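Local coordinates for putative capsular polysaccharide biosynthesis protein (Streptococcus pneumoniae serotype 4, PDB 6EWQ) that binds pyridoxal 5'-phosphate and probably acts as a transaminase, at residues 86-91 and 351-356; 129-134 and 172-177; 66-71 and 196-201. One frame throughout, in Å; residues are numbered along the deposited sequence.

Interaction 1 of 3, residues 86-91 and 351-356; sequences PAMTYT and YKPLPL. With PLP (pyridoxal-5'-phosphate), chain E.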
loop_
_atom_site.group_PDB
_atom_site.type_symbol
_atom_site.label_atom_id
_atom_site.label_comp_id
_atom_site.label_asym_id
_atom_site.label_seq_id
_atom_site.Cartn_x
_atom_site.Cartn_y
_atom_site.Cartn_z
ATOM N N PRO A 86 -10.374 17.712 12.293
ATOM C CA PRO A 86 -11.104 17.767 13.538
ATOM C C PRO A 86 -10.404 16.897 14.554
ATOM O O PRO A 86 -9.828 15.873 14.177
ATOM C CB PRO A 86 -12.487 17.175 13.175
ATOM C CG PRO A 86 -12.516 17.072 11.672
ATOM C CD PRO A 86 -11.079 16.896 11.287
ATOM N N ALA A 87 -10.564 17.253 15.825
ATOM C CA ALA A 87 -10.147 16.408 16.964
ATOM C C ALA A 87 -10.919 15.064 17.084
ATOM O O ALA A 87 -10.398 14.097 17.633
ATOM C CB ALA A 87 -10.320 17.207 18.265
ATOM N N MET A 88 -12.157 15.042 16.585
ATOM C CA MET A 88 -13.049 13.835 16.567
ATOM C C MET A 88 -12.994 13.152 15.192
ATOM O O MET A 88 -13.776 13.480 14.298
ATOM C CB MET A 88 -14.493 14.273 16.833
ATOM C CG MET A 88 -15.573 13.205 16.692
ATOM S SD MET A 88 -15.171 11.683 17.563
ATOM C CE MET A 88 -14.839 12.346 19.192
ATOM N N THR A 89 -12.011 12.287 14.990
ATOM C CA THR A 89 -11.907 11.624 13.703
ATOM C C THR A 89 -11.051 10.375 13.867
ATOM O O THR A 89 -10.534 10.143 14.949
ATOM C CB THR A 89 -11.351 12.541 12.606
ATOM O OG1 THR A 89 -11.361 11.877 11.336
ATOM C CG2 THR A 89 -9.937 12.967 12.919
ATOM N N TYR A 90 -10.953 9.589 12.802
ATOM C CA TYR A 90 -10.105 8.394 12.794
ATOM C C TYR A 90 -8.676 8.838 12.569
ATOM O O TYR A 90 -8.439 9.853 11.891
ATOM C CB TYR A 90 -10.522 7.422 11.688
ATOM C CG TYR A 90 -9.814 6.087 11.705
ATOM C CD1 TYR A 90 -9.794 5.297 12.838
ATOM C CD2 TYR A 90 -9.180 5.611 10.554
ATOM C CE1 TYR A 90 -9.128 4.085 12.852
ATOM C CE2 TYR A 90 -8.528 4.394 10.543
ATOM C CZ TYR A 90 -8.510 3.632 11.702
ATOM O OH TYR A 90 -7.869 2.404 11.692
ATOM N N THR A 91 -7.751 8.095 13.210
ATOM C CA THR A 91 -6.314 8.360 13.100
ATOM C C THR A 91 -5.810 8.538 11.675
ATOM O O THR A 91 -5.005 9.421 11.431
ATOM C CB THR A 91 -5.462 7.299 13.817
ATOM O OG1 THR A 91 -4.107 7.776 13.899
ATOM C CG2 THR A 91 -5.555 5.904 13.165
ATOM N N TYR A 351 -15.536 8.216 18.084
ATOM C CA TYR A 351 -14.185 7.730 18.238
ATOM C C TYR A 351 -13.596 8.282 19.500
ATOM O O TYR A 351 -13.973 9.342 19.916
ATOM C CB TYR A 351 -13.312 8.278 17.120
ATOM C CG TYR A 351 -13.526 7.709 15.737
ATOM C CD1 TYR A 351 -13.077 6.425 15.392
ATOM C CD2 TYR A 351 -14.138 8.488 14.743
ATOM C CE1 TYR A 351 -13.244 5.957 14.091
ATOM C CE2 TYR A 351 -14.305 8.021 13.445
ATOM C CZ TYR A 351 -13.885 6.779 13.126
ATOM O OH TYR A 351 -14.111 6.370 11.842
ATOM N N LYS A 352 -12.547 7.648 20.019
ATOM C CA LYS A 352 -11.618 8.355 20.881
ATOM C C LYS A 352 -11.145 9.607 20.171
ATOM O O LYS A 352 -10.603 9.522 19.069
ATOM C CB LYS A 352 -10.363 7.528 21.193
ATOM C CG LYS A 352 -10.566 6.430 22.218
ATOM C CD LYS A 352 -9.230 6.032 22.867
ATOM C CE LYS A 352 -9.418 4.835 23.771
ATOM N NZ LYS A 352 -8.104 4.288 24.203
ATOM N N PRO A 353 -11.262 10.784 20.827
ATOM C CA PRO A 353 -10.675 11.957 20.185
ATOM C C PRO A 353 -9.193 11.743 19.988
ATOM O O PRO A 353 -8.542 11.145 20.853
ATOM C CB PRO A 353 -10.942 13.091 21.201
ATOM C CG PRO A 353 -12.021 12.580 22.068
ATOM C CD PRO A 353 -11.801 11.112 22.149
ATOM N N LEU A 354 -8.652 12.264 18.907
ATOM C CA LEU A 354 -7.240 12.021 18.589
ATOM C C LEU A 354 -6.324 12.285 19.797
ATOM O O LEU A 354 -5.439 11.494 20.037
ATOM C CB LEU A 354 -6.770 12.798 17.368
ATOM C CG LEU A 354 -7.445 12.467 16.043
ATOM C CD1 LEU A 354 -6.878 13.330 14.926
ATOM C CD2 LEU A 354 -7.299 11.015 15.666
ATOM N N PRO A 355 -6.579 13.354 20.583
ATOM C CA PRO A 355 -5.650 13.624 21.677
ATOM C C PRO A 355 -5.624 12.593 22.778
ATOM O O PRO A 355 -4.716 12.660 23.607
ATOM C CB PRO A 355 -6.113 14.986 22.198
ATOM C CG PRO A 355 -6.625 15.643 20.966
ATOM C CD PRO A 355 -7.389 14.549 20.292
ATOM N N LEU A 356 -6.595 11.689 22.828
ATOM C CA LEU A 356 -6.483 10.585 23.751
ATOM C C LEU A 356 -5.484 9.542 23.345
ATOM O O LEU A 356 -5.098 8.736 24.184
ATOM C CB LEU A 356 -7.834 9.898 24.006
ATOM C CG LEU A 356 -8.837 10.655 24.868
ATOM C CD1 LEU A 356 -10.010 9.716 25.133
ATOM C CD2 LEU A 356 -8.231 11.163 26.186
HETATM N N1 PLP E . -10.914 7.707 7.530
HETATM C C2 PLP E . -11.946 7.129 8.221
HETATM C C2A PLP E . -12.919 8.023 8.911
HETATM C C3 PLP E . -12.087 5.647 8.270
HETATM O O3 PLP E . -13.068 5.010 8.927
HETATM C C4 PLP E . -11.160 4.770 7.583
HETATM C C4A PLP E . -11.365 3.217 7.658
HETATM C C5 PLP E . -10.057 5.530 6.861
HETATM C C6 PLP E . -10.010 6.940 6.873
HETATM C C5A PLP E . -8.976 4.823 6.084
HETATM O O4P PLP E . -9.530 3.700 5.443
HETATM P P PLP E . -8.585 2.618 4.750
HETATM O O1P PLP E . -8.463 1.572 5.836
HETATM O O2P PLP E . -7.309 3.372 4.553
HETATM O O3P PLP E . -9.417 2.328 3.488
#

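Interaction 2 of 3, residues 129-134 and 172-177; sequences TKVIIP and VIVSDS. With PLP (pyridoxal-5'-phosphate), chain E.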
loop_
_atom_site.group_PDB
_atom_site.type_symbol
_atom_site.label_atom_id
_atom_site.label_comp_id
_atom_site.label_asym_id
_atom_site.label_seq_id
_atom_site.Cartn_x
_atom_site.Cartn_y
_atom_site.Cartn_z
ATOM N N THR A 129 -1.644 27.483 6.711
ATOM C CA THR A 129 -2.756 26.573 6.441
ATOM C C THR A 129 -2.934 26.293 4.942
ATOM O O THR A 129 -3.231 27.200 4.154
ATOM C CB THR A 129 -4.076 27.128 7.026
ATOM O OG1 THR A 129 -3.889 27.464 8.407
ATOM C CG2 THR A 129 -5.201 26.103 6.918
ATOM N N LYS A 130 -2.731 25.041 4.549
ATOM C CA LYS A 130 -2.879 24.642 3.154
ATOM C C LYS A 130 -4.122 23.821 2.839
ATOM O O LYS A 130 -4.616 23.897 1.727
ATOM C CB LYS A 130 -1.646 23.860 2.686
ATOM C CG LYS A 130 -0.331 24.633 2.652
ATOM C CD LYS A 130 -0.437 26.041 2.081
ATOM C CE LYS A 130 0.904 26.780 2.142
ATOM N NZ LYS A 130 1.793 26.339 1.066
ATOM N N VAL A 131 -4.597 23.027 3.802
ATOM C CA VAL A 131 -5.678 22.065 3.580
ATOM C C VAL A 131 -6.537 21.963 4.865
ATOM O O VAL A 131 -6.006 22.055 5.991
ATOM C CB VAL A 131 -5.104 20.676 3.204
ATOM C CG1 VAL A 131 -6.166 19.591 3.245
ATOM C CG2 VAL A 131 -4.449 20.695 1.837
ATOM N N ILE A 132 -7.848 21.792 4.670
ATOM C CA ILE A 132 -8.771 21.332 5.724
ATOM C C ILE A 132 -9.307 19.963 5.308
ATOM O O ILE A 132 -9.766 19.766 4.162
ATOM C CB ILE A 132 -9.952 22.318 5.894
ATOM C CG1 ILE A 132 -9.426 23.704 6.275
ATOM C CG2 ILE A 132 -10.945 21.855 6.961
ATOM C CD1 ILE A 132 -10.377 24.803 5.913
ATOM N N ILE A 133 -9.234 19.010 6.239
ATOM C CA ILE A 133 -9.761 17.656 6.041
ATOM C C ILE A 133 -10.936 17.427 6.970
ATOM O O ILE A 133 -10.774 16.885 8.049
ATOM C CB ILE A 133 -8.679 16.587 6.268
ATOM C CG1 ILE A 133 -7.415 16.955 5.467
ATOM C CG2 ILE A 133 -9.224 15.184 5.911
ATOM C CD1 ILE A 133 -6.345 15.895 5.461
ATOM N N PRO A 134 -12.152 17.809 6.537
ATOM C CA PRO A 134 -13.321 17.394 7.311
ATOM C C PRO A 134 -13.622 15.906 7.104
ATOM O O PRO A 134 -13.224 15.360 6.087
ATOM C CB PRO A 134 -14.436 18.216 6.708
ATOM C CG PRO A 134 -14.006 18.491 5.304
ATOM C CD PRO A 134 -12.512 18.507 5.290
ATOM N N VAL A 172 -7.225 24.462 0.243
ATOM C CA VAL A 172 -7.917 23.352 -0.422
ATOM C C VAL A 172 -8.706 22.552 0.642
ATOM O O VAL A 172 -8.179 22.197 1.685
ATOM C CB VAL A 172 -6.898 22.476 -1.209
ATOM C CG1 VAL A 172 -7.563 21.256 -1.815
ATOM C CG2 VAL A 172 -6.270 23.289 -2.322
ATOM N N ILE A 173 -9.971 22.258 0.366
ATOM C CA ILE A 173 -10.784 21.379 1.234
ATOM C C ILE A 173 -10.781 19.944 0.672
ATOM O O ILE A 173 -11.165 19.726 -0.484
ATOM C CB ILE A 173 -12.222 21.888 1.356
ATOM C CG1 ILE A 173 -12.250 23.287 1.986
ATOM C CG2 ILE A 173 -13.070 20.914 2.173
ATOM C CD1 ILE A 173 -13.609 23.974 1.942
ATOM N N VAL A 174 -10.310 18.989 1.479
ATOM C CA VAL A 174 -10.144 17.565 1.070
ATOM C C VAL A 174 -11.001 16.693 1.953
ATOM O O VAL A 174 -10.714 16.526 3.133
ATOM C CB VAL A 174 -8.690 17.071 1.165
ATOM C CG1 VAL A 174 -8.594 15.620 0.713
ATOM C CG2 VAL A 174 -7.753 17.961 0.325
ATOM N N SER A 175 -12.075 16.176 1.402
ATOM C CA SER A 175 -13.004 15.397 2.176
ATOM C C SER A 175 -12.462 13.958 2.472
ATOM O O SER A 175 -12.219 13.154 1.556
ATOM C CB SER A 175 -14.354 15.307 1.458
ATOM O OG SER A 175 -15.218 14.324 2.054
ATOM N N ASP A 176 -12.352 13.636 3.755
ATOM C CA ASP A 176 -12.311 12.243 4.189
ATOM C C ASP A 176 -13.740 11.635 4.143
ATOM O O ASP A 176 -14.506 11.684 5.123
ATOM C CB ASP A 176 -11.722 12.157 5.597
ATOM C CG ASP A 176 -11.512 10.712 6.076
ATOM O OD1 ASP A 176 -11.964 9.749 5.411
ATOM O OD2 ASP A 176 -10.906 10.535 7.161
ATOM N N SER A 177 -14.091 11.072 2.996
ATOM C CA SER A 177 -15.378 10.381 2.825
ATOM C C SER A 177 -15.183 8.822 2.886
ATOM O O SER A 177 -15.831 8.088 2.137
ATOM C CB SER A 177 -16.042 10.790 1.494
ATOM O OG SER A 177 -16.285 12.190 1.447
HETATM N N1 PLP E . -10.914 7.707 7.530
HETATM C C2 PLP E . -11.946 7.129 8.221
HETATM C C2A PLP E . -12.919 8.023 8.911
HETATM C C3 PLP E . -12.087 5.647 8.270
HETATM O O3 PLP E . -13.068 5.010 8.927
HETATM C C4 PLP E . -11.160 4.770 7.583
HETATM C C4A PLP E . -11.365 3.217 7.658
HETATM C C5 PLP E . -10.057 5.530 6.861
HETATM C C6 PLP E . -10.010 6.940 6.873
HETATM C C5A PLP E . -8.976 4.823 6.084
HETATM O O4P PLP E . -9.530 3.700 5.443
HETATM P P PLP E . -8.585 2.618 4.750
HETATM O O1P PLP E . -8.463 1.572 5.836
HETATM O O2P PLP E . -7.309 3.372 4.553
HETATM O O3P PLP E . -9.417 2.328 3.488
#

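Interaction 3 of 3, residues 66-71 and 196-201; sequences AALELI and FTSFSF. With PLP (pyridoxal-5'-phosphate), chain E.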
loop_
_atom_site.group_PDB
_atom_site.type_symbol
_atom_site.label_atom_id
_atom_site.label_comp_id
_atom_site.label_asym_id
_atom_site.label_seq_id
_atom_site.Cartn_x
_atom_site.Cartn_y
_atom_site.Cartn_z
ATOM N N ALA A 66 -3.918 5.665 1.588
ATOM C CA ALA A 66 -3.127 5.969 0.415
ATOM C C ALA A 66 -3.642 7.147 -0.385
ATOM O O ALA A 66 -2.867 8.015 -0.781
ATOM C CB ALA A 66 -3.000 4.760 -0.491
ATOM N N ALA A 67 -4.958 7.207 -0.613
ATOM C CA ALA A 67 -5.564 8.284 -1.410
ATOM C C ALA A 67 -5.410 9.666 -0.807
ATOM O O ALA A 67 -4.969 10.576 -1.478
ATOM C CB ALA A 67 -7.027 8.017 -1.639
ATOM N N LEU A 68 -5.761 9.754 0.467
ATOM C CA LEU A 68 -5.654 10.957 1.237
ATOM C C LEU A 68 -4.197 11.457 1.245
ATOM O O LEU A 68 -3.932 12.624 0.944
ATOM C CB LEU A 68 -6.157 10.697 2.653
ATOM C CG LEU A 68 -6.712 11.835 3.483
ATOM C CD1 LEU A 68 -7.800 12.641 2.770
ATOM C CD2 LEU A 68 -7.257 11.271 4.766
ATOM N N GLU A 69 -3.253 10.577 1.524
ATOM C CA GLU A 69 -1.837 10.962 1.465
ATOM C C GLU A 69 -1.374 11.418 0.083
ATOM O O GLU A 69 -0.599 12.394 -0.021
ATOM C CB GLU A 69 -0.945 9.821 1.862
ATOM C CG GLU A 69 0.448 10.288 2.141
ATOM C CD GLU A 69 1.286 9.271 2.849
ATOM O OE1 GLU A 69 0.777 8.435 3.633
ATOM O OE2 GLU A 69 2.504 9.298 2.596
ATOM N N LEU A 70 -1.821 10.722 -0.972
ATOM C CA LEU A 70 -1.432 11.149 -2.307
ATOM C C LEU A 70 -2.018 12.514 -2.678
ATOM O O LEU A 70 -1.372 13.260 -3.403
ATOM C CB LEU A 70 -1.757 10.099 -3.376
ATOM C CG LEU A 70 -0.939 8.783 -3.352
ATOM C CD1 LEU A 70 -1.172 8.035 -4.638
ATOM C CD2 LEU A 70 0.555 9.042 -3.196
ATOM N N ILE A 71 -3.211 12.834 -2.175
ATOM C CA ILE A 71 -3.803 14.146 -2.428
ATOM C C ILE A 71 -2.885 15.194 -1.857
ATOM O O ILE A 71 -2.473 16.129 -2.552
ATOM C CB ILE A 71 -5.227 14.287 -1.879
ATOM C CG1 ILE A 71 -6.210 13.423 -2.692
ATOM C CG2 ILE A 71 -5.646 15.749 -1.929
ATOM C CD1 ILE A 71 -7.541 13.170 -2.006
ATOM N N PHE A 196 -10.922 17.975 -3.094
ATOM C CA PHE A 196 -10.585 16.553 -3.313
ATOM C C PHE A 196 -11.363 15.685 -2.357
ATOM O O PHE A 196 -11.752 16.112 -1.286
ATOM C CB PHE A 196 -9.115 16.279 -3.137
ATOM C CG PHE A 196 -8.274 16.993 -4.102
ATOM C CD1 PHE A 196 -8.029 18.363 -3.959
ATOM C CD2 PHE A 196 -7.754 16.341 -5.203
ATOM C CE1 PHE A 196 -7.253 19.037 -4.885
ATOM C CE2 PHE A 196 -6.949 17.015 -6.110
ATOM C CZ PHE A 196 -6.687 18.368 -5.937
ATOM N N THR A 197 -11.561 14.434 -2.731
ATOM C CA THR A 197 -12.232 13.489 -1.816
ATOM C C THR A 197 -11.556 12.159 -1.902
ATOM O O THR A 197 -11.276 11.730 -3.009
ATOM C CB THR A 197 -13.720 13.373 -2.158
ATOM O OG1 THR A 197 -14.345 14.672 -1.995
ATOM C CG2 THR A 197 -14.458 12.332 -1.225
ATOM N N SER A 198 -11.280 11.540 -0.737
ATOM C CA SER A 198 -10.842 10.139 -0.658
ATOM C C SER A 198 -11.951 9.235 -0.121
ATOM O O SER A 198 -12.636 9.597 0.823
ATOM C CB SER A 198 -9.661 9.963 0.271
ATOM O OG SER A 198 -10.048 10.283 1.562
ATOM N N PHE A 199 -12.086 8.052 -0.707
ATOM C CA PHE A 199 -13.061 7.046 -0.259
ATOM C C PHE A 199 -12.369 5.749 0.176
ATOM O O PHE A 199 -11.288 5.432 -0.297
ATOM C CB PHE A 199 -14.006 6.667 -1.406
ATOM C CG PHE A 199 -14.892 7.763 -1.878
ATOM C CD1 PHE A 199 -16.044 8.092 -1.165
ATOM C CD2 PHE A 199 -14.586 8.471 -3.027
ATOM C CE1 PHE A 199 -16.898 9.114 -1.608
ATOM C CE2 PHE A 199 -15.447 9.497 -3.488
ATOM C CZ PHE A 199 -16.589 9.825 -2.761
ATOM N N SER A 200 -13.012 4.976 1.060
ATOM C CA SER A 200 -12.455 3.706 1.557
ATOM C C SER A 200 -13.346 2.564 1.160
ATOM O O SER A 200 -14.567 2.641 1.314
ATOM C CB SER A 200 -12.299 3.725 3.089
ATOM O OG SER A 200 -11.647 2.575 3.538
ATOM N N PHE A 201 -12.720 1.509 0.675
ATOM C CA PHE A 201 -13.415 0.274 0.300
ATOM C C PHE A 201 -12.905 -0.858 1.174
ATOM O O PHE A 201 -12.839 -2.037 0.771
ATOM C CB PHE A 201 -13.165 -0.040 -1.175
ATOM C CG PHE A 201 -13.321 1.135 -2.112
ATOM C CD1 PHE A 201 -14.311 2.089 -1.937
ATOM C CD2 PHE A 201 -12.491 1.242 -3.256
ATOM C CE1 PHE A 201 -14.430 3.142 -2.844
ATOM C CE2 PHE A 201 -12.620 2.279 -4.175
ATOM C CZ PHE A 201 -13.580 3.233 -3.959
HETATM N N1 PLP E . -10.914 7.707 7.530
HETATM C C2 PLP E . -11.946 7.129 8.221
HETATM C C2A PLP E . -12.919 8.023 8.911
HETATM C C3 PLP E . -12.087 5.647 8.270
HETATM O O3 PLP E . -13.068 5.010 8.927
HETATM C C4 PLP E . -11.160 4.770 7.583
HETATM C C4A PLP E . -11.365 3.217 7.658
HETATM C C5 PLP E . -10.057 5.530 6.861
HETATM C C6 PLP E . -10.010 6.940 6.873
HETATM C C5A PLP E . -8.976 4.823 6.084
HETATM O O4P PLP E . -9.530 3.700 5.443
HETATM P P PLP E . -8.585 2.618 4.750
HETATM O O1P PLP E . -8.463 1.572 5.836
HETATM O O2P PLP E . -7.309 3.372 4.553
HETATM O O3P PLP E . -9.417 2.328 3.488
#

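Interaction 1 of 3, residues 86-91 and 351-356
In the pyridoxal 5'-phosphate site, the phenol of Tyr351 is laid against the backbone joining Thr89 to Tyr90, which covers one face of its ring. Tyr90 N stands 3.7 Å above the plane of the Tyr351 ring, offset toward the rim, with Thr89 C on the same face. The two tyrosine rings pass each other obliquely, their centroids 5.8 Å apart and their planes inclined at 32°. With CG anti to the backbone N (chi1 -173°), Tyr90 swings its ring out to the cofactor, where Tyr90 CD2 comes within 3.7 Å of PLP C4. Tyr351 arrives at another part of the same ligand: its OH lies 3.6 Å from the methyl carbon C2A of PLP. The contact joins the loop that leads from strand 82-86 into helix 91-99 to a loop between helices 330-342 and 358-361, and the second subunit takes part, His238 of that subunit meeting the Tyr90 ring edge-to-face. Glu254 of the second subunit also forms a salt bridge with Lys352. Met88 bends at its second and third torsions, setting SD at the edge of the Tyr351 ring and bringing CE to 3.2 Å from Tyr351 O. Farther from the cofactor, Leu354 N donates to Ala87 O over 2.8 Å, nearly straight at 163°. The Leu354 side chain crosses Thr89, with Leu354 CD2 3.4 Å from Thr89 O and Leu354 CD1 3.7 Å from Thr89 CG2.

Interaction 2 of 3, residues 129-134 and 172-177
Val131 and Val174 meet by their methyls, CG1 of Val131 set against CG2 of Val174 at 3.7 Å, in a pair of parallel strands; the axes of these short segments are turned 30° from each other. The same Val131 CG1 fits over the backbone of the partner strand, 3.6 Å from Val172 O. Two residues on, Ile133 CG2, carried anti to its own backbone N, drops into the notch beside the CB of Asp176, with Ile133 CG2 3.4 Å from Val174 O. On the other face the bump is a proline ring: Pro134 crosses Ile173 at about a right angle, its CD 4.0 Å from Ile173 CG2. Backbone bonds hold this register, the straightest being Val174 N to Ile132 O (2.8 Å, 174°). After the strand bridges end, Asp176 N still bonds to Pro134 O at 3.0 Å. Asp176 then faces the cofactor, OD2 lying 2.9 Å from PLP N1, an aspartate position familiar from fold type I pyridoxal enzymes; Ser93 OG is hydrogen-bonded to this oxygen. Helix 144-153 covers the side of Ile132, Pro134 and Ile173, helix 64-75 packs on Val174 from the opposite side, and strands 82-86 and 196-200 flank the pair within the sheet.

Interaction 3 of 3, residues 66-71 and 196-201
Ile71 N donates to Ala67 O over 2.9 Å, a turn of helix that brings Ala67 and Ile71 onto the same flank, both with CB directed at strand 196-200. Helix and strand run nearly antiparallel, at 161°, with the axes of these short segments approaching to 7.6 Å. Ile71 does most of the packing. Its CG2 branch, placed anti to the backbone N, rests over the face of the Phe196 ring in a CH-pi contact, 4.1 Å from the ring centroid and 29° off the normal. The other branch reaches along the strand, CD1 touching Phe196 CB at 3.7 Å. One turn earlier the spacing is set by small groups: Ala67 CB meets Ser198 CB at 3.8 Å, which explains how the two backbones come close here. Leu68 leans in from the side, its CD1 methyl 3.5 Å from Ser198 OG. The hydroxyl of Ser200, further along the strand, is modelled too close to the phosphate, so its bond to PLP O4P is doubtful in detail, although the residue belongs to the cofactor site. Helix 64-75 opens with Ala64 and Thr65, both bonded to the cofactor, and such a helix lying on the central sheet is consistent with the phosphate-binding helix of fold type I aminotransferases.

In the fold
Three contacts converge on one cofactor. Interactions 2 and 3 have centres about 11 Å apart and share one mixed sheet through neighbouring strands, 172-176 and 196-200. Interaction 1, its centre about 16 Å from that of interaction 2 and 18 Å from that of interaction 3, meets the sheet only at the end of strand 82-86; it joins the loop after that strand to the loop between helices 330-342 and 358-361, and touches interaction 2 through Pro86 CD and Ile133 O. Along the chain the order is 66-71, 86-91, 129-134, 172-177, 196-201 and 351-356, so interactions 1 and 3 interlock while both span interaction 2. Residues far apart in sequence are thereby gathered round pyridoxal 5'-phosphate.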